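Local coordinates for RNA-binding protein, putative (Trypanosoma brucei, PDB 6E4O), which probably binds mRNA as part of a kinetoplastid RNA-editing protein, whose RNA recognition motif uses several surfaces to bind and remodel RNA, at residues H18-K21 / D22-Q26. Numbering follows the deposited sequence.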
loop_
_atom_site.group_PDB
_atom_site.type_symbol
_atom_site.label_atom_id
_atom_site.label_comp_id
_atom_site.label_asym_id
_atom_site.label_seq_id
_atom_site.Cartn_x
_atom_site.Cartn_y
_atom_site.Cartn_z
ATOM N N HIS A 18 -8.409 -5.180 -2.706
ATOM C CA HIS A 18 -9.000 -5.211 -1.368
ATOM C C HIS A 18 -8.070 -5.901 -0.376
ATOM O O HIS A 18 -8.028 -5.551 0.802
ATOM C CB HIS A 18 -10.415 -5.806 -1.376
ATOM C CG HIS A 18 -10.465 -7.262 -1.049
ATOM N ND1 HIS A 18 -10.282 -8.245 -1.999
ATOM C CD2 HIS A 18 -10.686 -7.907 0.122
ATOM C CE1 HIS A 18 -10.386 -9.431 -1.426
ATOM N NE2 HIS A 18 -10.630 -9.255 -0.138
ATOM N N THR A 19 -7.303 -6.865 -0.869
ATOM C CA THR A 19 -6.281 -7.517 -0.056
ATOM C C THR A 19 -5.164 -6.545 0.329
ATOM O O THR A 19 -4.699 -6.534 1.471
ATOM C CB THR A 19 -5.697 -8.724 -0.800
ATOM O OG1 THR A 19 -6.749 -9.665 -1.034
ATOM C CG2 THR A 19 -4.593 -9.381 0.014
ATOM N N LEU A 20 -4.739 -5.728 -0.627
ATOM C CA LEU A 20 -3.748 -4.693 -0.351
ATOM C C LEU A 20 -4.303 -3.680 0.631
ATOM O O LEU A 20 -3.618 -3.252 1.563
ATOM C CB LEU A 20 -3.342 -3.989 -1.644
ATOM C CG LEU A 20 -2.336 -2.852 -1.442
ATOM C CD1 LEU A 20 -1.080 -3.366 -0.745
ATOM C CD2 LEU A 20 -1.986 -2.219 -2.784
ATOM N N LYS A 21 -5.554 -3.293 0.423
ATOM C CA LYS A 21 -6.190 -2.337 1.313
ATOM C C LYS A 21 -6.190 -2.859 2.748
ATOM O O LYS A 21 -5.839 -2.131 3.677
ATOM C CB LYS A 21 -7.620 -2.028 0.865
ATOM C CG LYS A 21 -8.353 -1.080 1.806
ATOM C CD LYS A 21 -9.760 -0.797 1.312
ATOM C CE LYS A 21 -10.535 0.087 2.280
ATOM N NZ LYS A 21 -11.867 0.458 1.721
ATOM N N ASP A 22 -6.576 -4.117 2.935
ATOM C CA ASP A 22 -6.606 -4.682 4.281
ATOM C C ASP A 22 -5.222 -4.704 4.918
ATOM O O ASP A 22 -5.082 -4.454 6.118
ATOM C CB ASP A 22 -7.219 -6.087 4.297
ATOM C CG ASP A 22 -8.733 -6.064 4.260
ATOM O OD1 ASP A 22 -9.330 -5.022 4.609
ATOM O OD2 ASP A 22 -9.329 -7.093 3.884
ATOM N N HIS A 23 -4.206 -5.020 4.122
ATOM C CA HIS A 23 -2.833 -5.016 4.608
ATOM C C HIS A 23 -2.446 -3.619 5.115
ATOM O O HIS A 23 -1.852 -3.462 6.187
ATOM C CB HIS A 23 -1.884 -5.475 3.497
ATOM C CG HIS A 23 -0.455 -5.596 3.932
ATOM N ND1 HIS A 23 -0.024 -6.557 4.816
ATOM C CD2 HIS A 23 0.638 -4.877 3.584
ATOM C CE1 HIS A 23 1.281 -6.422 5.005
ATOM N NE2 HIS A 23 1.704 -5.412 4.269
ATOM N N LEU A 24 -2.804 -2.600 4.345
ATOM C CA LEU A 24 -2.389 -1.233 4.641
ATOM C C LEU A 24 -3.251 -0.567 5.709
ATOM O O LEU A 24 -2.903 0.495 6.230
ATOM C CB LEU A 24 -2.379 -0.404 3.352
ATOM C CG LEU A 24 -1.300 -0.837 2.364
ATOM C CD1 LEU A 24 -1.482 -0.106 1.036
ATOM C CD2 LEU A 24 0.086 -0.584 2.930
ATOM N N ARG A 25 -4.381 -1.185 6.045
ATOM C CA ARG A 25 -5.212 -0.660 7.126
ATOM C C ARG A 25 -4.465 -0.742 8.452
ATOM O O ARG A 25 -4.881 -0.152 9.443
ATOM C CB ARG A 25 -6.548 -1.402 7.227
ATOM C CG ARG A 25 -7.587 -0.967 6.202
ATOM C CD ARG A 25 -8.995 -1.249 6.713
ATOM N NE ARG A 25 -9.309 -2.670 6.695
ATOM C CZ ARG A 25 -10.070 -3.287 7.593
ATOM N NH1 ARG A 25 -10.600 -2.617 8.614
ATOM N NH2 ARG A 25 -10.292 -4.586 7.472
ATOM N N GLN A 26 -3.359 -1.484 8.470
ATOM C CA GLN A 26 -2.489 -1.499 9.638
ATOM C C GLN A 26 -1.939 -0.105 9.921
ATOM O O GLN A 26 -1.567 0.204 11.053
ATOM C CB GLN A 26 -1.302 -2.431 9.414
ATOM C CG GLN A 26 -1.640 -3.917 9.400
ATOM C CD GLN A 26 -0.394 -4.751 9.216
ATOM O OE1 GLN A 26 0.317 -5.033 10.176
ATOM N NE2 GLN A 26 -0.104 -5.120 7.973
#
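H18 to K21 run without a break into D22 and H23 along one helix, in which D22 N bonds to H18 O, H23 N to T19 O and L24 N to L20 O, the last at 3.0 Å. The next bond, from R25 N to K21 O, is weak. On the buried side L20 meets L24 one turn on. L20 CD1 lies 3.7 Å from L24 CD1. The two side chains take different first torsions: CG of L20 is anti to its backbone N (chi1 178°), while CG of L24 is anti to the carbonyl carbon (chi1 -68°). L24 CG is also 3.4 Å from L20 O. This is the first helix of the RRM beta-alpha-beta-beta-alpha-beta fold. Both leucines pack on the sheet: L20 touches A41 and V43, and L24 touches V43 and F45. H23 reaches S61 with NE2 in a hydrogen bond, and its side chain touches L63. The outer side is polar. The R25 chain kinks and turns its guanidinium edge to D22. NE and NH2 both donate to D22 OD1, each at 3.1 Å, in a salt bridge. NE meets OD1 on its anti side and NH2 from above the carboxylate plane, both from the same face. The other oxygen, D22 OD2, is 4.1 Å from H18 CD2, with the carboxylate and ring planes 82° apart. Q26 folds back, and its NE2 donates to H23 O at 3.0 Å.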